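Side-chain contacts in helix-turn-helix transcriptional regulator (Pseudomonas aeruginosa, PDB 5XHX), which probably binds DNA and regulates transcription as a LuxR-family quorum-sensing type regulator, its N-terminal ligand-binding domain being the part present here: residues Q34-F39 and L141-G146; G17-A22 and I167-K172; F27-L32 and L56-M61; Q38-D43 and A157-L162. All coordinates share one frame; numbering follows the deposited sequence.

In the fold
Contacts 1 and 3 both fix helix 28-36 to the antiparallel sheet. Contact 1 joins it to strand 140-147, and contact 3 joins it to edge strand 56-60. They meet through Leu-143 and Trp-29. Contacts 2 and 4 both use helix 153-173, with centres about 16 Å apart. Contact 1 is fully buried and purely aliphatic. Contact 2 is also buried and aliphatic, but it borders the second subunit. Contact 3 adds an indole and a bridging water near the sheet edge. Contact 4 is partly buried, and an aromatic ring packs there against two leucines, one methyl lying over its face. Leu-36 of contact 1 touches Leu-162 of contact 4, so the two continue one apolar layer.

Contact 1: residues Q34-F39 and L141-G146; sequences QTLGQF and LCLSLG
The backbone O of Leu-36 accepts a hydrogen bond from Phe-39 N at 3.0 Å. Thr-35 O takes the N-H of Gln-38 in the same i+3 manner, at 3.1 Å. These bonds shape the chain as it leaves helix 28-36, and the side chain of Leu-36 points from here onto the central sheet. This is helix-on-sheet packing in an alpha/beta domain with a five-stranded antiparallel sheet, as in LuxR-type ligand-binding domains.

The contact is purely apolar. One methyl of Leu-36 meets two leucines of strand 140-147. Its CD1 lies 3.8 Å from Leu-145 CD1, and the two side chains cross at about a right angle. The same CD1 lies 4.0 Å from Leu-143 CD2, and that pair meets tip to tip. Leu-143 and Leu-145 are two apart in the strand, so both project from the face that the helix covers. Their first torsions differ. Leu-143 sets CG anti to the backbone N (chi1 170°), whereas Leu-145 sets CG anti to the carbonyl carbon (chi1 -51°). The two branches thus reach one methyl from different directions.

Tyr-131 of the next strand and Leu-162 of helix 153-173 also touch Leu-36. Leu-143 packs further on Leu-32 and Met-170, and Leu-145 on Val-129 and Trp-45. On the other side of the strand, Ser-144 OG bonds to Glu-128 OE1. Back at the helix, Leu-36 CA sits in plane at the edge of the Phe-39 ring, 4.0 Å from Phe-39 CD2.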
loop_
_atom_site.group_PDB
_atom_site.type_symbol
_atom_site.label_atom_id
_atom_site.label_comp_id
_atom_site.label_asym_id
_atom_site.label_seq_id
_atom_site.Cartn_x
_atom_site.Cartn_y
_atom_site.Cartn_z
ATOM N N GLN A 34 -2.503 14.204 -4.988
ATOM C CA GLN A 34 -1.355 14.766 -5.705
ATOM C C GLN A 34 -0.702 13.728 -6.609
ATOM O O GLN A 34 -0.255 14.054 -7.716
ATOM C CB GLN A 34 -0.341 15.342 -4.710
ATOM C CG GLN A 34 -0.837 16.647 -4.064
ATOM C CD GLN A 34 0.060 17.156 -2.946
ATOM O OE1 GLN A 34 1.060 16.523 -2.592
ATOM N NE2 GLN A 34 -0.300 18.307 -2.378
ATOM N N THR A 35 -0.644 12.470 -6.161
ATOM C CA THR A 35 -0.128 11.410 -7.030
ATOM C C THR A 35 -0.969 11.284 -8.299
ATOM O O THR A 35 -0.436 11.261 -9.415
ATOM C CB THR A 35 -0.092 10.079 -6.276
ATOM O OG1 THR A 35 0.595 10.253 -5.039
ATOM C CG2 THR A 35 0.644 9.012 -7.095
ATOM N N LEU A 36 -2.298 11.218 -8.150
ATOM C CA LEU A 36 -3.162 11.142 -9.329
ATOM C C LEU A 36 -3.102 12.419 -10.152
ATOM O O LEU A 36 -3.255 12.376 -11.381
ATOM C CB LEU A 36 -4.605 10.857 -8.905
ATOM C CG LEU A 36 -4.799 9.519 -8.183
ATOM C CD1 LEU A 36 -6.207 9.394 -7.617
ATOM C CD2 LEU A 36 -4.498 8.362 -9.135
ATOM N N GLY A 37 -2.889 13.557 -9.496
ATOM C CA GLY A 37 -2.749 14.821 -10.190
ATOM C C GLY A 37 -1.537 14.909 -11.099
ATOM O O GLY A 37 -1.430 15.874 -11.864
ATOM N N GLN A 38 -0.617 13.946 -11.023
ATOM C CA GLN A 38 0.479 13.913 -11.983
ATOM C C GLN A 38 0.010 13.472 -13.360
ATOM O O GLN A 38 0.682 13.762 -14.355
ATOM C CB GLN A 38 1.595 12.994 -11.480
ATOM C CG GLN A 38 2.252 13.494 -10.199
ATOM C CD GLN A 38 3.183 12.473 -9.574
ATOM O OE1 GLN A 38 3.668 11.561 -10.249
ATOM N NE2 GLN A 38 3.424 12.610 -8.266
ATOM N N PHE A 39 -1.136 12.798 -13.443
ATOM C CA PHE A 39 -1.677 12.319 -14.710
ATOM C C PHE A 39 -2.831 13.164 -15.235
ATOM O O PHE A 39 -3.281 12.931 -16.361
ATOM C CB PHE A 39 -2.170 10.866 -14.570
ATOM C CG PHE A 39 -1.193 9.938 -13.895
ATOM C CD1 PHE A 39 -0.304 9.173 -14.646
ATOM C CD2 PHE A 39 -1.171 9.813 -12.509
ATOM C CE1 PHE A 39 0.597 8.306 -14.026
ATOM C CE2 PHE A 39 -0.272 8.952 -11.881
ATOM C CZ PHE A 39 0.613 8.196 -12.640
ATOM N N LEU A 141 -17.012 4.644 0.611
ATOM C CA LEU A 141 -15.861 5.538 0.682
ATOM C C LEU A 141 -15.588 6.134 -0.695
ATOM O O LEU A 141 -15.483 5.409 -1.688
ATOM C CB LEU A 141 -14.631 4.790 1.201
ATOM C CG LEU A 141 -13.275 5.497 1.142
ATOM C CD1 LEU A 141 -13.266 6.737 2.044
ATOM C CD2 LEU A 141 -12.160 4.552 1.581
ATOM N N CYS A 142 -15.460 7.457 -0.761
ATOM C CA CYS A 142 -15.349 8.124 -2.053
ATOM C C CYS A 142 -14.178 9.085 -2.055
ATOM O O CYS A 142 -13.952 9.815 -1.082
ATOM C CB CYS A 142 -16.623 8.888 -2.398
ATOM S SG CYS A 142 -18.069 7.836 -2.500
ATOM N N LEU A 143 -13.442 9.084 -3.155
ATOM C CA LEU A 143 -12.395 10.058 -3.394
ATOM C C LEU A 143 -12.851 10.871 -4.590
ATOM O O LEU A 143 -12.906 10.360 -5.711
ATOM C CB LEU A 143 -11.035 9.400 -3.654
ATOM C CG LEU A 143 -9.990 10.408 -4.156
ATOM C CD1 LEU A 143 -9.717 11.501 -3.096
ATOM C CD2 LEU A 143 -8.712 9.681 -4.555
ATOM N N SER A 144 -13.202 12.127 -4.338
ATOM C CA SER A 144 -13.625 13.036 -5.390
ATOM C C SER A 144 -12.418 13.824 -5.867
ATOM O O SER A 144 -11.637 14.314 -5.052
ATOM C CB SER A 144 -14.704 13.997 -4.870
ATOM O OG SER A 144 -14.632 15.224 -5.585
ATOM N N LEU A 145 -12.257 13.923 -7.182
ATOM C CA LEU A 145 -11.206 14.732 -7.785
ATOM C C LEU A 145 -11.893 15.733 -8.697
ATOM O O LEU A 145 -12.587 15.336 -9.642
ATOM C CB LEU A 145 -10.216 13.874 -8.583
ATOM C CG LEU A 145 -9.598 12.658 -7.889
ATOM C CD1 LEU A 145 -8.804 11.832 -8.913
ATOM C CD2 LEU A 145 -8.711 13.070 -6.737
ATOM N N GLY A 146 -11.726 17.017 -8.406
ATOM C CA GLY A 146 -12.374 18.046 -9.205
ATOM C C GLY A 146 -11.393 18.782 -10.092
ATOM O O GLY A 146 -10.194 18.803 -9.801
#

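Contact 2: residues G17-A22 and I167-K172; sequences GKLLEA and IALMKK
Leu-169 of helix 153-173 reaches helix 11-21 with both of its methyls, and all the cross-contact packing runs through it. Leu-169 CD1 meets Leu-19, and Leu-169 CD2 meets Leu-20. The first pair is tight: Leu-19 CD2 is 3.5 Å from Leu-169 CD1. Leu-19 CG lies almost as near, at 3.6 Å from that same Leu-169 CD1. The second pair is easier, with Leu-20 CD2 at 3.7 Å from Leu-169 CD2. In both pairs the side chains cross obliquely. Leu-169 has an unusual first torsion, chi1 -116°, away from the staggered values. This probably costs some strain, and with this torsion the two methyls reach one leucine each.

Polar links lie beside this packing and join subunits. Lys-172 NZ donates to Glu-21 O of the second subunit, and Glu-21 O here receives the matching bond from Lys-172 of that subunit. Leu-20 also packs on Leu-20 of the second subunit, so the contact borders the dimer interface.

Helix 28-36 lies alongside: Phe-28 and Ile-31 touch Leu-19. Met-170, the neighbour of Leu-169, turns to strands 127-134 and 140-147. Helix 153-173 is therefore in touch with both helix 11-21 and the sheet.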
loop_
_atom_site.group_PDB
_atom_site.type_symbol
_atom_site.label_atom_id
_atom_site.label_comp_id
_atom_site.label_asym_id
_atom_site.label_seq_id
_atom_site.Cartn_x
_atom_site.Cartn_y
_atom_site.Cartn_z
ATOM N N GLY A 17 6.304 4.742 -3.045
ATOM C CA GLY A 17 6.748 4.542 -1.671
ATOM C C GLY A 17 6.284 5.650 -0.742
ATOM O O GLY A 17 5.859 5.393 0.382
ATOM N N LYS A 18 6.347 6.899 -1.210
ATOM C CA LYS A 18 5.872 8.034 -0.420
ATOM C C LYS A 18 4.368 7.949 -0.154
ATOM O O LYS A 18 3.897 8.355 0.911
ATOM C CB LYS A 18 6.252 9.325 -1.164
ATOM C CG LYS A 18 5.529 10.605 -0.772
ATOM C CD LYS A 18 5.815 11.707 -1.824
ATOM C CE LYS A 18 5.180 13.042 -1.451
ATOM N NZ LYS A 18 5.161 13.233 0.021
ATOM N N LEU A 19 3.608 7.409 -1.100
ATOM C CA LEU A 19 2.168 7.261 -0.928
ATOM C C LEU A 19 1.854 6.171 0.086
ATOM O O LEU A 19 1.043 6.366 1.005
ATOM C CB LEU A 19 1.542 6.948 -2.285
ATOM C CG LEU A 19 0.054 6.654 -2.345
ATOM C CD1 LEU A 19 -0.724 7.858 -1.820
ATOM C CD2 LEU A 19 -0.312 6.342 -3.793
ATOM N N LEU A 20 2.521 5.016 -0.050
ATOM C CA LEU A 20 2.329 3.920 0.893
ATOM C C LEU A 20 2.788 4.294 2.295
ATOM O O LEU A 20 2.201 3.831 3.278
ATOM C CB LEU A 20 3.083 2.674 0.403
ATOM C CG LEU A 20 2.547 2.125 -0.917
ATOM C CD1 LEU A 20 3.311 0.885 -1.385
ATOM C CD2 LEU A 20 1.046 1.836 -0.766
ATOM N N GLU A 21 3.816 5.108 2.407
ATOM C CA GLU A 21 4.313 5.526 3.689
ATOM C C GLU A 21 3.323 6.441 4.427
ATOM O O GLU A 21 3.259 6.459 5.624
ATOM C CB GLU A 21 5.665 6.202 3.491
ATOM C CG GLU A 21 6.408 6.555 4.717
ATOM C CD GLU A 21 6.842 5.352 5.519
ATOM O OE1 GLU A 21 6.702 5.391 6.747
ATOM O OE2 GLU A 21 7.303 4.375 4.930
ATOM N N ALA A 22 2.534 7.177 3.664
ATOM C CA ALA A 22 1.540 8.111 4.182
ATOM C C ALA A 22 0.252 7.432 4.613
ATOM O O ALA A 22 -0.639 8.112 5.134
ATOM C CB ALA A 22 1.225 9.172 3.123
ATOM N N ILE A 167 -8.152 1.818 -5.505
ATOM C CA ILE A 167 -9.244 1.405 -4.628
ATOM C C ILE A 167 -8.741 0.444 -3.547
ATOM O O ILE A 167 -9.302 0.393 -2.449
ATOM C CB ILE A 167 -10.397 0.792 -5.445
ATOM C CG1 ILE A 167 -9.989 -0.542 -6.030
ATOM C CG2 ILE A 167 -10.881 1.779 -6.583
ATOM C CD1 ILE A 167 -11.098 -1.193 -6.863
ATOM N N ALA A 168 -7.706 -0.351 -3.845
ATOM C CA ALA A 168 -7.110 -1.199 -2.814
ATOM C C ALA A 168 -6.535 -0.350 -1.693
ATOM O O ALA A 168 -6.739 -0.636 -0.504
ATOM C CB ALA A 168 -6.022 -2.091 -3.427
ATOM N N LEU A 169 -5.808 0.700 -2.062
ATOM C CA LEU A 169 -5.246 1.624 -1.086
ATOM C C LEU A 169 -6.340 2.293 -0.261
ATOM O O LEU A 169 -6.228 2.408 0.963
ATOM C CB LEU A 169 -4.438 2.698 -1.818
ATOM C CG LEU A 169 -2.942 2.901 -1.686
ATOM C CD1 LEU A 169 -2.637 4.303 -2.204
ATOM C CD2 LEU A 169 -2.499 2.733 -0.248
ATOM N N MET A 170 -7.370 2.817 -0.937
ATOM C CA MET A 170 -8.458 3.497 -0.229
ATOM C C MET A 170 -9.065 2.590 0.827
ATOM O O MET A 170 -9.262 2.999 1.975
ATOM C CB MET A 170 -9.530 3.961 -1.225
ATOM C CG MET A 170 -9.040 5.056 -2.167
ATOM S SD MET A 170 -10.227 5.447 -3.459
ATOM C CE MET A 170 -11.647 5.851 -2.391
ATOM N N LYS A 171 -9.355 1.342 0.453
ATOM C CA LYS A 171 -9.943 0.393 1.394
ATOM C C LYS A 171 -9.024 0.178 2.595
ATOM O O LYS A 171 -9.482 0.163 3.744
ATOM C CB LYS A 171 -10.232 -0.931 0.673
ATOM C CG LYS A 171 -10.900 -2.009 1.530
ATOM C CD LYS A 171 -12.170 -1.500 2.209
ATOM C CE LYS A 171 -13.100 -2.644 2.615
ATOM N NZ LYS A 171 -13.956 -3.103 1.469
ATOM N N LYS A 172 -7.713 0.063 2.353
ATOM C CA LYS A 172 -6.789 -0.149 3.461
ATOM C C LYS A 172 -6.666 1.094 4.331
ATOM O O LYS A 172 -6.483 0.982 5.549
ATOM C CB LYS A 172 -5.418 -0.584 2.927
ATOM C CG LYS A 172 -5.426 -1.994 2.337
ATOM C CD LYS A 172 -5.907 -2.999 3.381
ATOM C CE LYS A 172 -5.963 -4.414 2.827
ATOM N NZ LYS A 172 -7.252 -4.728 2.147
#

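Contact 3: residues F27-L32 and L56-M61; sequences FFWRIL and LILSFM
Trp-29 of helix 28-36 packs its indole on Leu-58 and Ser-59 of edge strand 56-60. The packing runs along one side of the indole, from CD1 and NE1 to CZ2. Trp-29 CD1 approaches Ser-59 CB to 3.7 Å, and Trp-29 NE1 stands 4.2 Å from Leu-58 CB. Further along the ring, Trp-29 CZ2 is 4.3 Å from Leu-58 CD1. Both strand residues come at the ring obliquely. Within the helix segment, the Phe-28 ring turns an edge to the indole, with Phe-28 CD2 3.8 Å above the middle of one Trp-29 face.

Two consecutive strand residues can face the tryptophan because the strand is irregular here. Leu-58 and Ser-59 both pair with Ala-47 of strand 44-50, a classic beta bulge. Both residues therefore point toward the helix.

The polar links are water-mediated or lead outward. A water accepts from Arg-30 N at 3.1 Å and hydrogen-bonds to Ser-59 OG at 2.9 Å. Arg-30 is in the first turn of the helix, and the water receives its N-H there. Ser-59 OG is anti to the backbone N (chi1 -178°), which carries it toward this water. Ser-59 OG also bonds to Glu-63 OE2, which accepts from Phe-60 N as well. The indole N-H is satisfied separately, as Trp-29 NE1 bonds to Glu-177 OE2.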
loop_
_atom_site.group_PDB
_atom_site.type_symbol
_atom_site.label_atom_id
_atom_site.label_comp_id
_atom_site.label_asym_id
_atom_site.label_seq_id
_atom_site.Cartn_x
_atom_site.Cartn_y
_atom_site.Cartn_z
ATOM N N PHE A 27 -2.003 13.306 6.259
ATOM C CA PHE A 27 -1.951 13.868 4.917
ATOM C C PHE A 27 -2.074 12.815 3.817
ATOM O O PHE A 27 -1.717 13.099 2.670
ATOM C CB PHE A 27 -0.646 14.648 4.733
ATOM C CG PHE A 27 0.566 13.941 5.292
ATOM C CD1 PHE A 27 1.332 13.112 4.493
ATOM C CD2 PHE A 27 0.922 14.093 6.627
ATOM C CE1 PHE A 27 2.447 12.454 5.006
ATOM C CE2 PHE A 27 2.027 13.441 7.152
ATOM C CZ PHE A 27 2.795 12.621 6.335
ATOM N N PHE A 28 -2.559 11.613 4.137
ATOM C CA PHE A 28 -2.630 10.553 3.129
ATOM C C PHE A 28 -3.455 10.975 1.914
ATOM O O PHE A 28 -3.024 10.798 0.774
ATOM C CB PHE A 28 -3.211 9.275 3.727
ATOM C CG PHE A 28 -3.641 8.272 2.682
ATOM C CD1 PHE A 28 -2.695 7.471 2.033
ATOM C CD2 PHE A 28 -4.986 8.146 2.324
ATOM C CE1 PHE A 28 -3.081 6.563 1.057
ATOM C CE2 PHE A 28 -5.379 7.232 1.340
ATOM C CZ PHE A 28 -4.424 6.437 0.712
ATOM N N TRP A 29 -4.666 11.509 2.136
ATOM C CA TRP A 29 -5.527 11.833 0.998
ATOM C C TRP A 29 -4.916 12.922 0.130
ATOM O O TRP A 29 -5.052 12.893 -1.099
ATOM C CB TRP A 29 -6.925 12.250 1.479
ATOM C CG TRP A 29 -7.645 11.117 2.112
ATOM C CD1 TRP A 29 -7.885 10.945 3.433
ATOM C CD2 TRP A 29 -8.175 9.954 1.450
ATOM N NE1 TRP A 29 -8.563 9.773 3.642
ATOM C CE2 TRP A 29 -8.756 9.148 2.438
ATOM C CE3 TRP A 29 -8.250 9.546 0.113
ATOM C CZ2 TRP A 29 -9.379 7.930 2.144
ATOM C CZ3 TRP A 29 -8.875 8.342 -0.182
ATOM C CH2 TRP A 29 -9.424 7.547 0.827
ATOM N N ARG A 30 -4.247 13.902 0.748
ATOM C CA ARG A 30 -3.535 14.904 -0.041
ATOM C C ARG A 30 -2.481 14.254 -0.931
ATOM O O ARG A 30 -2.343 14.619 -2.104
ATOM C CB ARG A 30 -2.893 15.962 0.865
ATOM C CG ARG A 30 -2.196 17.078 0.056
ATOM C CD ARG A 30 -1.529 18.164 0.921
ATOM N NE ARG A 30 -0.602 17.617 1.910
ATOM C CZ ARG A 30 0.696 17.395 1.697
ATOM N NH1 ARG A 30 1.246 17.669 0.519
ATOM N NH2 ARG A 30 1.450 16.892 2.669
ATOM N N ILE A 31 -1.746 13.269 -0.404
ATOM C CA ILE A 31 -0.696 12.637 -1.207
ATOM C C ILE A 31 -1.303 11.785 -2.318
ATOM O O ILE A 31 -0.782 11.740 -3.436
ATOM C CB ILE A 31 0.254 11.808 -0.318
ATOM C CG1 ILE A 31 0.898 12.694 0.758
ATOM C CG2 ILE A 31 1.347 11.133 -1.197
ATOM C CD1 ILE A 31 1.586 13.914 0.188
ATOM N N LEU A 32 -2.416 11.104 -2.036
ATOM C CA LEU A 32 -3.081 10.326 -3.080
ATOM C C LEU A 32 -3.585 11.229 -4.204
ATOM O O LEU A 32 -3.350 10.963 -5.392
ATOM C CB LEU A 32 -4.222 9.504 -2.462
ATOM C CG LEU A 32 -5.096 8.711 -3.450
ATOM C CD1 LEU A 32 -4.250 7.870 -4.415
ATOM C CD2 LEU A 32 -6.075 7.831 -2.690
ATOM N N LEU A 56 -19.655 11.825 6.055
ATOM C CA LEU A 56 -18.505 12.037 6.922
ATOM C C LEU A 56 -17.327 12.468 6.051
ATOM O O LEU A 56 -16.823 11.683 5.236
ATOM C CB LEU A 56 -18.190 10.766 7.708
ATOM C CG LEU A 56 -16.973 10.792 8.630
ATOM C CD1 LEU A 56 -17.062 11.947 9.633
ATOM C CD2 LEU A 56 -16.857 9.459 9.363
ATOM N N ILE A 57 -16.898 13.713 6.214
ATOM C CA ILE A 57 -15.777 14.253 5.458
ATOM C C ILE A 57 -14.493 13.855 6.172
ATOM O O ILE A 57 -14.243 14.287 7.302
ATOM C CB ILE A 57 -15.877 15.779 5.327
ATOM C CG1 ILE A 57 -17.247 16.185 4.772
ATOM C CG2 ILE A 57 -14.728 16.319 4.470
ATOM C CD1 ILE A 57 -17.419 15.913 3.309
ATOM N N LEU A 58 -13.670 13.049 5.504
ATOM C CA LEU A 58 -12.403 12.613 6.082
ATOM C C LEU A 58 -11.298 13.636 5.865
ATOM O O LEU A 58 -10.516 13.916 6.786
ATOM C CB LEU A 58 -11.992 11.260 5.495
ATOM C CG LEU A 58 -12.954 10.076 5.708
ATOM C CD1 LEU A 58 -12.418 8.816 4.983
ATOM C CD2 LEU A 58 -13.176 9.788 7.191
ATOM N N SER A 59 -11.227 14.216 4.674
ATOM C CA SER A 59 -10.170 15.169 4.374
ATOM C C SER A 59 -10.558 15.877 3.089
ATOM O O SER A 59 -11.273 15.310 2.258
ATOM C CB SER A 59 -8.807 14.458 4.233
ATOM O OG SER A 59 -7.749 15.368 3.992
ATOM N N PHE A 60 -10.117 17.126 2.946
ATOM C CA PHE A 60 -10.350 17.823 1.692
ATOM C C PHE A 60 -9.315 18.927 1.544
ATOM O O PHE A 60 -8.696 19.359 2.518
ATOM C CB PHE A 60 -11.796 18.351 1.580
ATOM C CG PHE A 60 -12.159 19.409 2.583
ATOM C CD1 PHE A 60 -12.428 19.074 3.903
ATOM C CD2 PHE A 60 -12.278 20.733 2.195
ATOM C CE1 PHE A 60 -12.784 20.055 4.827
ATOM C CE2 PHE A 60 -12.633 21.718 3.108
ATOM C CZ PHE A 60 -12.888 21.381 4.421
ATOM N N MET A 61 -9.115 19.353 0.296
ATOM C CA MET A 61 -7.971 20.199 -0.035
ATOM C C MET A 61 -7.965 21.490 0.778
ATOM O O MET A 61 -6.922 21.904 1.293
ATOM C CB MET A 61 -7.963 20.514 -1.527
ATOM C CG MET A 61 -6.725 21.300 -1.962
ATOM S SD MET A 61 -6.716 21.780 -3.686
ATOM C CE MET A 61 -7.805 23.209 -3.685
HETATM O O HOH W 1 -5.090 14.154 3.729
#

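Contact 4: residues Q38-D43 and A157-L162; sequences QFAPVD and ALFELL
The face of the Phe-39 ring lies against a leucine methyl in a CH-pi contact. Leu-162 CD1 is 3.8 Å from the centroid of the Phe-39 ring and only 22° off the ring normal. It sits somewhat toward the rim, with Phe-39 CE2 the nearest ring atom at 3.6 Å. Leu-158, one helical turn earlier, comes to the same side of the ring plane but obliquely. Leu-158 CD1 is 3.6 Å from Phe-39 CD1, and these two side chains cross at about a right angle.

A second, smaller touch follows along the loop. Ala-40 CB is 3.6 Å from Phe-159 CZ. Phe-159 keeps CG anti to the carbonyl carbon (chi1 -72°), and its ring reaches along to the alanine. Phe-159 also packs on Leu-99 of edge strand 98-101, and its carbonyl O accepts from Tyr-131 OH.

The contact joins the loop between helix 28-36 and strand 44-50 to helix 153-173. Past Ala-40, the loop makes an inverse gamma turn centred on Pro-41, with a weak bond from Val-42 N to Ala-40 O at 2.9 Å. Asp-43 then ties it to the neighbouring strand, where it pairs with Gly-146. His-13 of the second subunit packs on Leu-162.

No hydrogen bond crosses between the loop segment and the helix segment. Polar bonds of the loop include Pro-41 O with Ser-147 OG and Asp-43 OD2 with Glu-148 N. The hold on the helix is thus apolar and not directional, while bonds to the end of strand 140-147 and just beyond set the direction of the loop.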
loop_
_atom_site.group_PDB
_atom_site.type_symbol
_atom_site.label_atom_id
_atom_site.label_comp_id
_atom_site.label_asym_id
_atom_site.label_seq_id
_atom_site.Cartn_x
_atom_site.Cartn_y
_atom_site.Cartn_z
ATOM N N GLN A 38 -0.617 13.946 -11.023
ATOM C CA GLN A 38 0.479 13.913 -11.983
ATOM C C GLN A 38 0.010 13.472 -13.360
ATOM O O GLN A 38 0.682 13.762 -14.355
ATOM C CB GLN A 38 1.595 12.994 -11.480
ATOM C CG GLN A 38 2.252 13.494 -10.199
ATOM C CD GLN A 38 3.183 12.473 -9.574
ATOM O OE1 GLN A 38 3.668 11.561 -10.249
ATOM N NE2 GLN A 38 3.424 12.610 -8.266
ATOM N N PHE A 39 -1.136 12.798 -13.443
ATOM C CA PHE A 39 -1.677 12.319 -14.710
ATOM C C PHE A 39 -2.831 13.164 -15.235
ATOM O O PHE A 39 -3.281 12.931 -16.361
ATOM C CB PHE A 39 -2.170 10.866 -14.570
ATOM C CG PHE A 39 -1.193 9.938 -13.895
ATOM C CD1 PHE A 39 -0.304 9.173 -14.646
ATOM C CD2 PHE A 39 -1.171 9.813 -12.509
ATOM C CE1 PHE A 39 0.597 8.306 -14.026
ATOM C CE2 PHE A 39 -0.272 8.952 -11.881
ATOM C CZ PHE A 39 0.613 8.196 -12.640
ATOM N N ALA A 40 -3.336 14.120 -14.458
ATOM C CA ALA A 40 -4.590 14.772 -14.806
ATOM C C ALA A 40 -4.658 16.111 -14.092
ATOM O O ALA A 40 -3.971 16.317 -13.087
ATOM C CB ALA A 40 -5.795 13.890 -14.423
ATOM N N PRO A 41 -5.546 17.088 -14.596
ATOM C CA PRO A 41 -5.679 18.409 -13.941
ATOM C C PRO A 41 -6.586 18.377 -12.716
ATOM O O PRO A 41 -7.696 18.920 -12.694
ATOM C CB PRO A 41 -6.252 19.272 -15.066
ATOM C CG PRO A 41 -7.092 18.325 -15.842
ATOM C CD PRO A 41 -6.308 17.031 -15.858
ATOM N N VAL A 42 -6.097 17.750 -11.652
ATOM C CA VAL A 42 -6.792 17.741 -10.369
ATOM C C VAL A 42 -6.559 19.091 -9.691
ATOM O O VAL A 42 -5.446 19.397 -9.264
ATOM C CB VAL A 42 -6.311 16.588 -9.484
ATOM C CG1 VAL A 42 -6.975 16.662 -8.106
ATOM C CG2 VAL A 42 -6.555 15.234 -10.179
ATOM N N ASP A 43 -7.612 19.898 -9.579
ATOM C CA ASP A 43 -7.507 21.204 -8.941
ATOM C C ASP A 43 -8.072 21.229 -7.532
ATOM O O ASP A 43 -7.748 22.141 -6.769
ATOM C CB ASP A 43 -8.228 22.262 -9.775
ATOM C CG ASP A 43 -7.607 22.436 -11.139
ATOM O OD1 ASP A 43 -6.366 22.397 -11.220
ATOM O OD2 ASP A 43 -8.359 22.588 -12.123
ATOM N N ALA A 157 -9.357 7.190 -19.058
ATOM C CA ALA A 157 -8.620 5.959 -19.329
ATOM C C ALA A 157 -7.524 5.731 -18.290
ATOM O O ALA A 157 -7.387 4.631 -17.743
ATOM C CB ALA A 157 -8.030 6.019 -20.747
ATOM N N LEU A 158 -6.739 6.772 -17.998
ATOM C CA LEU A 158 -5.706 6.661 -16.966
ATOM C C LEU A 158 -6.294 6.297 -15.606
ATOM O O LEU A 158 -5.776 5.416 -14.902
ATOM C CB LEU A 158 -4.938 7.982 -16.857
ATOM C CG LEU A 158 -3.563 8.011 -17.513
ATOM C CD1 LEU A 158 -2.599 7.192 -16.655
ATOM C CD2 LEU A 158 -3.635 7.455 -18.926
ATOM N N PHE A 159 -7.344 7.016 -15.191
ATOM C CA PHE A 159 -7.983 6.715 -13.910
ATOM C C PHE A 159 -8.401 5.247 -13.827
ATOM O O PHE A 159 -8.282 4.620 -12.768
ATOM C CB PHE A 159 -9.193 7.629 -13.711
ATOM C CG PHE A 159 -8.844 9.059 -13.416
ATOM C CD1 PHE A 159 -7.811 9.376 -12.541
ATOM C CD2 PHE A 159 -9.562 10.095 -14.007
ATOM C CE1 PHE A 159 -7.496 10.719 -12.254
ATOM C CE2 PHE A 159 -9.259 11.430 -13.730
ATOM C CZ PHE A 159 -8.224 11.740 -12.847
ATOM N N GLU A 160 -8.888 4.681 -14.936
ATOM C CA GLU A 160 -9.254 3.264 -14.948
ATOM C C GLU A 160 -8.024 2.366 -14.894
ATOM O O GLU A 160 -8.066 1.289 -14.289
ATOM C CB GLU A 160 -10.077 2.934 -16.207
ATOM C CG GLU A 160 -11.521 3.489 -16.224
ATOM C CD GLU A 160 -12.481 2.707 -15.326
ATOM O OE1 GLU A 160 -12.053 1.745 -14.642
ATOM O OE2 GLU A 160 -13.673 3.055 -15.315
ATOM N N LEU A 161 -6.927 2.780 -15.531
ATOM C CA LEU A 161 -5.714 1.963 -15.508
ATOM C C LEU A 161 -5.174 1.820 -14.092
ATOM O O LEU A 161 -4.741 0.733 -13.689
ATOM C CB LEU A 161 -4.649 2.585 -16.418
ATOM C CG LEU A 161 -3.424 1.693 -16.666
ATOM C CD1 LEU A 161 -3.803 0.521 -17.558
ATOM C CD2 LEU A 161 -2.294 2.500 -17.305
ATOM N N LEU A 162 -5.189 2.917 -13.329
ATOM C CA LEU A 162 -4.630 2.955 -11.986
ATOM C C LEU A 162 -5.609 2.455 -10.938
ATOM O O LEU A 162 -5.192 2.129 -9.819
ATOM C CB LEU A 162 -4.214 4.383 -11.636
ATOM C CG LEU A 162 -3.303 5.125 -12.613
ATOM C CD1 LEU A 162 -2.857 6.477 -12.044
ATOM C CD2 LEU A 162 -2.114 4.265 -12.961
#